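Local coordinates for glucosidase 2 subunit beta (Schizosaccharomyces pombe, PDB 4XQM), which serves as the non-catalytic subunit of glucosidase II, its MRH lectin domain, the part present here, recognising mannose-rich N-glycans of immature glycoproteins in the endoplasmic reticulum, at residues Asn70-Val75 / Ile85-Pro90; Glu40-Lys45 / Thr63-Val68; Arg2-Met7 / Val21-Val26. All coordinates share one frame; numbering follows the deposited sequence.

Interaction 1: Asn70-Val75 / Ile85-Pro90; sequences NEIVSV and IKMKSP
From CG outward the Lys88 side chain lies against Val73 and Glu71 of the neighbouring strand. Its CB leaves the sheet on the side shared with Glu71, Ser74 and Lys86. Lys88 CG then passes CG2 of Val73, and Lys88 CD settles 3.6 Å from Val73 CG2, the two side chains crossing at a slant. Bends at chi2 (140°) and chi3 (72°) turn the chain along the Glu71 carboxylate, where Lys88 CE lies 3.7 Å from Glu71 OE2. Lys88 NZ ends 4.2 Å from Glu71 OE2, too far for a salt bridge, although the opposite charges probably still attract.

Beneath these side chains runs the antiparallel hairpin of strands 71-77 and 82-89, the last two strands of this chain. Glu71 and Lys88 form a hydrogen-bonded pair, with Glu71 N 2.9 Å from Lys88 O. A classic beta bulge follows: Val73 and Ser74 both face Lys86, whose O takes a 2.7 Å bond from Val73 N and a weak one from Ser74 N.

Ile72, Val75, Ile85 and Met87 share the other face. Ile72 CG2 meets Ile85 CG2 at 4.0 Å and Ile72 CG1 meets Met87 CE, while Val75 lies alongside Ile85; Tyr18 and Val20 pack against this layer. At the far end Ser89 OG donates to Asn70 OD1 over 2.6 Å, almost in line with the amide C=O, and accepts a bond from Ala91 N.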
loop_
_atom_site.group_PDB
_atom_site.type_symbol
_atom_site.label_atom_id
_atom_site.label_comp_id
_atom_site.label_asym_id
_atom_site.label_seq_id
_atom_site.Cartn_x
_atom_site.Cartn_y
_atom_site.Cartn_z
ATOM N N ASN A 70 11.249 -7.748 -0.626
ATOM C CA ASN A 70 10.088 -6.866 -0.800
ATOM C C ASN A 70 9.382 -7.112 -2.133
ATOM O O ASN A 70 10.017 -7.103 -3.191
ATOM C CB ASN A 70 10.512 -5.397 -0.750
ATOM C CG ASN A 70 10.957 -4.963 0.618
ATOM O OD1 ASN A 70 10.575 -5.557 1.632
ATOM N ND2 ASN A 70 11.752 -3.899 0.665
ATOM N N GLU A 71 8.071 -7.316 -2.076
ATOM C CA GLU A 71 7.288 -7.637 -3.262
ATOM C C GLU A 71 5.834 -7.194 -3.080
ATOM O O GLU A 71 5.240 -7.418 -2.022
ATOM C CB GLU A 71 7.340 -9.151 -3.504
ATOM C CG GLU A 71 6.350 -9.669 -4.541
ATOM C CD GLU A 71 6.330 -11.196 -4.627
ATOM O OE1 GLU A 71 5.606 -11.728 -5.501
ATOM O OE2 GLU A 71 7.027 -11.862 -3.825
ATOM N N ILE A 72 5.274 -6.545 -4.102
ATOM C CA ILE A 72 3.832 -6.333 -4.142
ATOM C C ILE A 72 3.245 -7.559 -4.839
ATOM O O ILE A 72 3.490 -7.784 -6.025
ATOM C CB ILE A 72 3.465 -5.030 -4.886
ATOM C CG1 ILE A 72 3.913 -3.810 -4.066
ATOM C CG2 ILE A 72 1.962 -4.951 -5.174
ATOM C CD1 ILE A 72 3.758 -2.474 -4.817
ATOM N N VAL A 73 2.519 -8.370 -4.073
ATOM C CA VAL A 73 1.979 -9.645 -4.554
ATOM C C VAL A 73 0.754 -9.405 -5.420
ATOM O O VAL A 73 0.632 -9.989 -6.491
ATOM C CB VAL A 73 1.643 -10.584 -3.371
ATOM C CG1 VAL A 73 0.906 -11.831 -3.849
ATOM C CG2 VAL A 73 2.934 -10.975 -2.661
ATOM N N SER A 74 -0.145 -8.533 -4.961
ATOM C CA SER A 74 -1.349 -8.203 -5.722
ATOM C C SER A 74 -1.941 -6.868 -5.300
ATOM O O SER A 74 -1.753 -6.429 -4.161
ATOM C CB SER A 74 -2.409 -9.304 -5.571
ATOM O OG SER A 74 -2.814 -9.455 -4.217
ATOM N N VAL A 75 -2.649 -6.235 -6.233
ATOM C CA VAL A 75 -3.513 -5.108 -5.922
ATOM C C VAL A 75 -4.925 -5.450 -6.368
ATOM O O VAL A 75 -5.133 -5.834 -7.520
ATOM C CB VAL A 75 -3.052 -3.815 -6.626
ATOM C CG1 VAL A 75 -4.066 -2.699 -6.387
ATOM C CG2 VAL A 75 -1.664 -3.397 -6.147
ATOM N N ILE A 85 -3.966 -4.276 -0.996
ATOM C CA ILE A 85 -2.635 -4.595 -1.504
ATOM C C ILE A 85 -1.993 -5.639 -0.620
ATOM O O ILE A 85 -1.859 -5.434 0.596
ATOM C CB ILE A 85 -1.740 -3.342 -1.541
ATOM C CG1 ILE A 85 -2.431 -2.221 -2.324
ATOM C CG2 ILE A 85 -0.392 -3.672 -2.178
ATOM C CD1 ILE A 85 -1.636 -0.925 -2.406
ATOM N N LYS A 86 -1.610 -6.761 -1.221
ATOM C CA LYS A 86 -0.895 -7.813 -0.499
ATOM C C LYS A 86 0.599 -7.743 -0.816
ATOM O O LYS A 86 0.985 -7.560 -1.978
ATOM C CB LYS A 86 -1.461 -9.188 -0.863
ATOM C CG LYS A 86 -0.876 -10.337 -0.039
ATOM C CD LYS A 86 -1.674 -11.621 -0.257
ATOM C CE LYS A 86 -0.922 -12.824 0.299
ATOM N NZ LYS A 86 -1.549 -14.119 -0.113
ATOM N N MET A 87 1.432 -7.875 0.216
ATOM C CA MET A 87 2.879 -7.786 0.054
ATOM C C MET A 87 3.627 -8.860 0.823
ATOM O O MET A 87 3.113 -9.405 1.787
ATOM C CB MET A 87 3.389 -6.431 0.562
ATOM C CG MET A 87 2.790 -5.226 -0.113
ATOM S SD MET A 87 3.605 -3.712 0.437
ATOM C CE MET A 87 5.291 -3.995 -0.106
ATOM N N LYS A 88 4.852 -9.135 0.391
ATOM C CA LYS A 88 5.832 -9.838 1.214
ATOM C C LYS A 88 6.990 -8.894 1.494
ATOM O O LYS A 88 7.288 -8.006 0.673
ATOM C CB LYS A 88 6.310 -11.119 0.519
ATOM C CG LYS A 88 5.254 -12.222 0.596
ATOM C CD LYS A 88 5.111 -13.029 -0.682
ATOM C CE LYS A 88 6.279 -13.947 -0.922
ATOM N NZ LYS A 88 5.850 -15.223 -1.608
ATOM N N SER A 89 7.632 -9.062 2.650
ATOM C CA SER A 89 8.751 -8.200 3.032
ATOM C C SER A 89 9.475 -8.777 4.231
ATOM O O SER A 89 8.830 -9.301 5.147
ATOM C CB SER A 89 8.273 -6.792 3.403
ATOM O OG SER A 89 9.362 -6.026 3.900
ATOM N N PRO A 90 10.812 -8.679 4.237
ATOM C CA PRO A 90 11.568 -9.061 5.435
ATOM C C PRO A 90 11.155 -8.232 6.651
ATOM O O PRO A 90 11.353 -8.687 7.775
ATOM C CB PRO A 90 13.022 -8.751 5.055
ATOM C CG PRO A 90 13.047 -8.796 3.569
ATOM C CD PRO A 90 11.695 -8.293 3.121
#

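Interaction 2: Glu40-Lys45 / Thr63-Val68; sequences EGNVLK and TVECGV
Asn42 and Val64 are joined through the backbone, Val64 N donating to Asn42 O over 2.9 Å in a nearly straight bond (175° at the hydrogen), and the adjoining pair, Val43 and Thr63, is antiparallel and non-hydrogen-bonded. The same Asn42 O also receives a CA-H contact from Thr63.

On one side of the sheet Val43 and Thr63 meet at a slant, Val43 CG2 lying 3.8 Å from Thr63 OG1. On the other, Leu44 CD1 touches Val64 CG2 at 4.0 Å; with CG1 anti to the backbone N (chi1 -174°), Val64 turns CG2 toward the leucine. Phe22 covers Val64, and Tyr23 and Phe36 pack on Leu44, so this pair belongs to the buried interior.

The Asn42 side chain begins close to the backbone of the opposing strand, with Asn42 CB 3.3 Å from Val64 O. Its amide then reaches Glu65 through a water, which accepts from Asn42 ND2 at 3.0 Å and donates to Glu65 OE2 at 2.7 Å. The carboxylate is thereby tied to the amide without direct contact.

Gly41 and Asn42 are the central residues of a type II' turn that Glu40 and Val43 close with backbone bonds in both directions. This is a two-residue beta hairpin between strands 31-40 and 43-48, set in the mixed sheet of the MRH domain, with strand 59-66 running antiparallel to 43-48.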
loop_
_atom_site.group_PDB
_atom_site.type_symbol
_atom_site.label_atom_id
_atom_site.label_comp_id
_atom_site.label_asym_id
_atom_site.label_seq_id
_atom_site.Cartn_x
_atom_site.Cartn_y
_atom_site.Cartn_z
ATOM N N GLU A 40 -2.833 -2.802 12.482
ATOM C CA GLU A 40 -3.330 -3.860 13.346
ATOM C C GLU A 40 -2.742 -5.160 12.817
ATOM O O GLU A 40 -3.035 -5.563 11.682
ATOM C CB GLU A 40 -4.862 -3.919 13.322
ATOM C CG GLU A 40 -5.441 -5.010 14.216
ATOM C CD GLU A 40 -6.729 -5.617 13.668
ATOM O OE1 GLU A 40 -7.554 -4.872 13.087
ATOM O OE2 GLU A 40 -6.913 -6.848 13.818
ATOM N N GLY A 41 -1.906 -5.809 13.621
ATOM C CA GLY A 41 -1.215 -6.999 13.152
ATOM C C GLY A 41 -0.355 -6.710 11.927
ATOM O O GLY A 41 0.452 -5.767 11.931
ATOM N N ASN A 42 -0.530 -7.516 10.878
ATOM C CA ASN A 42 0.216 -7.344 9.628
ATOM C C ASN A 42 -0.455 -6.356 8.692
ATOM O O ASN A 42 -0.025 -6.188 7.549
ATOM C CB ASN A 42 0.307 -8.679 8.888
ATOM C CG ASN A 42 1.037 -9.723 9.681
ATOM O OD1 ASN A 42 1.930 -9.397 10.466
ATOM N ND2 ASN A 42 0.666 -10.988 9.492
ATOM N N VAL A 43 -1.512 -5.709 9.163
ATOM C CA VAL A 43 -2.332 -4.898 8.273
ATOM C C VAL A 43 -2.110 -3.401 8.482
ATOM O O VAL A 43 -2.402 -2.858 9.555
ATOM C CB VAL A 43 -3.813 -5.264 8.445
ATOM C CG1 VAL A 43 -4.676 -4.384 7.564
ATOM C CG2 VAL A 43 -4.019 -6.741 8.125
ATOM N N LEU A 44 -1.599 -2.738 7.446
ATOM C CA LEU A 44 -1.329 -1.299 7.501
ATOM C C LEU A 44 -2.418 -0.544 6.743
ATOM O O LEU A 44 -2.622 -0.779 5.538
ATOM C CB LEU A 44 0.033 -0.976 6.885
ATOM C CG LEU A 44 1.308 -1.294 7.676
ATOM C CD1 LEU A 44 1.565 -2.799 7.812
ATOM C CD2 LEU A 44 2.509 -0.581 7.043
ATOM N N LYS A 45 -3.110 0.367 7.428
ATOM C CA LYS A 45 -4.152 1.153 6.781
ATOM C C LYS A 45 -3.614 2.503 6.348
ATOM O O LYS A 45 -3.072 3.260 7.164
ATOM C CB LYS A 45 -5.361 1.340 7.708
ATOM C CG LYS A 45 -6.074 0.037 8.035
ATOM C CD LYS A 45 -7.318 0.284 8.891
ATOM C CE LYS A 45 -8.077 -1.008 9.144
ATOM N NZ LYS A 45 -9.486 -0.725 9.532
ATOM N N THR A 63 -1.595 -5.484 3.419
ATOM C CA THR A 63 -1.246 -6.622 4.262
ATOM C C THR A 63 0.179 -7.070 3.948
ATOM O O THR A 63 0.483 -7.445 2.815
ATOM C CB THR A 63 -2.232 -7.795 4.080
ATOM O OG1 THR A 63 -3.563 -7.367 4.413
ATOM C CG2 THR A 63 -1.847 -8.967 4.988
ATOM N N VAL A 64 1.059 -7.004 4.947
ATOM C CA VAL A 64 2.477 -7.302 4.744
ATOM C C VAL A 64 2.857 -8.579 5.485
ATOM O O VAL A 64 2.790 -8.643 6.725
ATOM C CB VAL A 64 3.371 -6.155 5.259
ATOM C CG1 VAL A 64 4.829 -6.427 4.912
ATOM C CG2 VAL A 64 2.928 -4.822 4.685
ATOM N N GLU A 65 3.274 -9.590 4.736
ATOM C CA GLU A 65 3.624 -10.871 5.345
ATOM C C GLU A 65 5.094 -11.197 5.129
ATOM O O GLU A 65 5.730 -10.670 4.219
ATOM C CB GLU A 65 2.698 -11.968 4.825
ATOM C CG GLU A 65 1.250 -11.678 5.231
ATOM C CD GLU A 65 0.234 -12.598 4.594
ATOM O OE1 GLU A 65 0.533 -13.208 3.541
ATOM O OE2 GLU A 65 -0.878 -12.698 5.158
ATOM N N CYS A 66 5.635 -12.040 6.001
ATOM C CA CYS A 66 7.058 -12.370 5.983
ATOM C C CYS A 66 7.484 -13.015 4.668
ATOM O O CYS A 66 6.845 -13.958 4.193
ATOM C CB CYS A 66 7.404 -13.307 7.146
ATOM S SG CYS A 66 9.114 -13.938 7.136
ATOM N N GLY A 67 8.576 -12.499 4.101
ATOM C CA GLY A 67 9.213 -13.102 2.947
ATOM C C GLY A 67 10.633 -12.598 2.831
ATOM O O GLY A 67 11.027 -11.663 3.529
ATOM N N VAL A 68 11.398 -13.184 1.919
ATOM C CA VAL A 68 12.824 -12.869 1.829
ATOM C C VAL A 68 13.121 -11.552 1.108
ATOM O O VAL A 68 14.168 -10.947 1.326
ATOM C CB VAL A 68 13.618 -14.033 1.186
ATOM C CG1 VAL A 68 13.549 -15.257 2.081
ATOM C CG2 VAL A 68 13.063 -14.363 -0.189
HETATM O O HOH W 1 -1.530 -11.753 7.627
#

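Interaction 3: Arg2-Met7 / Val21-Val26; sequences RAIKGM and VFYENV
Lys5 NZ and Glu24 OE2 form a salt bridge of 2.9 Å. The ammonium comes to the anti side of the carboxylate oxygen, 28° out of its plane, and the two side chains cross at about a right angle. The lysine stays extended until chi4 (-66°), where the final bend turns NZ to the acid.

Two backbone bonds join the segments: Gly6 N to Phe22 O at 3.0 Å, and Phe22 N to Met7 O at 2.9 Å. Ile4 CD1 wedges between the two aromatic residues, 3.4 Å from Tyr23 CE2 and 4.0 Å from Phe22 CD2. Met7 lies alongside Phe22, with Met7 SD 3.8 Å from Phe22 CE2 in an oblique Met-aromatic contact. The Tyr23 hydroxyl is hydrogen-bonded to Gln39 OE1, and its ring meets Phe36 edge-to-face.

Each segment is bent by a type II turn, Ile4-Met7 and Val21-Glu24, and the second leads into a classic beta bulge in which Glu24 and Asn25 both face Val21. The pairing of two turns thus fastens the N-terminal loop to the hairpin connection between strands 16-21 and 25-28 of the MRH domain.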
loop_
_atom_site.group_PDB
_atom_site.type_symbol
_atom_site.label_atom_id
_atom_site.label_comp_id
_atom_site.label_asym_id
_atom_site.label_seq_id
_atom_site.Cartn_x
_atom_site.Cartn_y
_atom_site.Cartn_z
ATOM N N ARG A 2 11.642 2.703 12.576
ATOM C CA ARG A 2 12.639 3.359 11.750
ATOM C C ARG A 2 13.566 2.413 11.010
ATOM O O ARG A 2 14.298 2.846 10.120
ATOM C CB ARG A 2 13.425 4.394 12.557
ATOM C CG ARG A 2 12.558 5.580 12.960
ATOM C CD ARG A 2 13.375 6.673 13.613
ATOM N NE ARG A 2 12.526 7.748 14.115
ATOM C CZ ARG A 2 12.066 8.746 13.368
ATOM N NH1 ARG A 2 12.367 8.798 12.068
ATOM N NH2 ARG A 2 11.304 9.687 13.913
ATOM N N ALA A 3 13.525 1.126 11.350
ATOM C CA ALA A 3 14.252 0.145 10.558
ATOM C C ALA A 3 13.450 -0.134 9.298
ATOM O O ALA A 3 13.953 -0.750 8.358
ATOM C CB ALA A 3 14.470 -1.141 11.324
ATOM N N ILE A 4 12.189 0.286 9.273
ATOM C CA ILE A 4 11.417 0.071 8.059
ATOM C C ILE A 4 10.631 1.263 7.529
ATOM O O ILE A 4 10.209 1.241 6.372
ATOM C CB ILE A 4 10.485 -1.122 8.151
ATOM C CG1 ILE A 4 9.302 -0.796 9.040
ATOM C CG2 ILE A 4 11.222 -2.384 8.628
ATOM C CD1 ILE A 4 8.095 -1.570 8.625
ATOM N N LYS A 5 10.417 2.292 8.343
ATOM C CA LYS A 5 9.779 3.503 7.807
ATOM C C LYS A 5 10.576 4.054 6.625
ATOM O O LYS A 5 11.799 4.267 6.712
ATOM C CB LYS A 5 9.633 4.592 8.871
ATOM C CG LYS A 5 8.993 5.889 8.338
ATOM C CD LYS A 5 8.629 6.840 9.475
ATOM C CE LYS A 5 7.984 8.123 8.956
ATOM N NZ LYS A 5 8.932 8.941 8.146
ATOM N N GLY A 6 9.881 4.285 5.515
ATOM C CA GLY A 6 10.521 4.810 4.323
ATOM C C GLY A 6 10.947 3.740 3.338
ATOM O O GLY A 6 11.361 4.047 2.220
ATOM N N MET A 7 10.858 2.476 3.743
ATOM C CA MET A 7 11.171 1.378 2.835
ATOM C C MET A 7 10.151 1.344 1.692
ATOM O O MET A 7 8.935 1.331 1.927
ATOM C CB MET A 7 11.157 0.064 3.601
ATOM C CG MET A 7 11.539 -1.156 2.794
ATOM S SD MET A 7 11.604 -2.613 3.864
ATOM C CE MET A 7 12.825 -2.122 5.070
ATOM N N VAL A 21 5.286 2.853 0.376
ATOM C CA VAL A 21 6.345 3.248 1.295
ATOM C C VAL A 21 5.863 2.996 2.726
ATOM O O VAL A 21 4.906 3.625 3.194
ATOM C CB VAL A 21 6.734 4.713 1.111
ATOM C CG1 VAL A 21 7.966 5.014 1.950
ATOM C CG2 VAL A 21 7.036 4.987 -0.338
ATOM N N PHE A 22 6.517 2.068 3.421
ATOM C CA PHE A 22 6.048 1.684 4.759
ATOM C C PHE A 22 5.986 2.887 5.707
ATOM O O PHE A 22 6.949 3.653 5.815
ATOM C CB PHE A 22 6.920 0.573 5.364
ATOM C CG PHE A 22 6.805 -0.764 4.661
ATOM C CD1 PHE A 22 5.625 -1.152 4.029
ATOM C CD2 PHE A 22 7.886 -1.644 4.658
ATOM C CE1 PHE A 22 5.534 -2.406 3.393
ATOM C CE2 PHE A 22 7.805 -2.880 4.029
ATOM C CZ PHE A 22 6.636 -3.264 3.397
ATOM N N TYR A 23 4.831 3.056 6.357
ATOM C CA TYR A 23 4.611 4.094 7.368
ATOM C C TYR A 23 4.655 5.513 6.813
ATOM O O TYR A 23 4.731 6.484 7.573
ATOM C CB TYR A 23 5.599 3.947 8.533
ATOM C CG TYR A 23 5.458 2.651 9.295
ATOM C CD1 TYR A 23 4.206 2.116 9.579
ATOM C CD2 TYR A 23 6.576 1.947 9.715
ATOM C CE1 TYR A 23 4.081 0.918 10.284
ATOM C CE2 TYR A 23 6.461 0.769 10.416
ATOM C CZ TYR A 23 5.224 0.253 10.698
ATOM O OH TYR A 23 5.127 -0.934 11.390
ATOM N N GLU A 24 4.580 5.637 5.493
ATOM C CA GLU A 24 4.508 6.950 4.870
ATOM C C GLU A 24 3.281 7.040 3.957
ATOM O O GLU A 24 2.221 7.510 4.385
ATOM C CB GLU A 24 5.834 7.293 4.165
ATOM C CG GLU A 24 6.960 7.460 5.204
ATOM C CD GLU A 24 8.312 7.844 4.628
ATOM O OE1 GLU A 24 8.435 8.033 3.394
ATOM O OE2 GLU A 24 9.277 7.964 5.429
ATOM N N ASN A 25 3.404 6.581 2.722
ATOM C CA ASN A 25 2.282 6.700 1.792
ATOM C C ASN A 25 2.264 5.626 0.716
ATOM O O ASN A 25 3.238 4.891 0.544
ATOM C CB ASN A 25 2.272 8.094 1.151
ATOM C CG ASN A 25 3.663 8.610 0.880
ATOM O OD1 ASN A 25 4.557 7.850 0.503
ATOM N ND2 ASN A 25 3.863 9.908 1.087
ATOM N N VAL A 26 1.138 5.543 0.007
ATOM C CA VAL A 26 0.998 4.653 -1.140
ATOM C C VAL A 26 0.566 5.470 -2.344
ATOM O O VAL A 26 -0.317 6.323 -2.217
ATOM C CB VAL A 26 -0.064 3.573 -0.883
ATOM C CG1 VAL A 26 -0.216 2.685 -2.100
ATOM C CG2 VAL A 26 0.322 2.738 0.340
#

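In the fold
From the N terminus, interaction 3 comes first: the hairpin of strands 8-13 and 16-21 lies between its segments, so the contact closes that loop. Interaction 2 follows, bracketing the remainder of strand 43-48, the excursion after it and the start of strand 59-66. Interaction 1 closes last, around the turn between strands 71-77 and 82-89. The three stand in series, none enclosing or crossing another, yet they meet in space. Strand 82-89 pairs with strand 59-66, Thr63 bonding to both Ile85 and Met87, which joins interactions 1 and 2. Phe22 of interaction 3 packs on Val64, Met87 and Ser89, and Tyr23 on Leu44, which places the 21-26 turn against strands 43-48, 59-66 and 82-89.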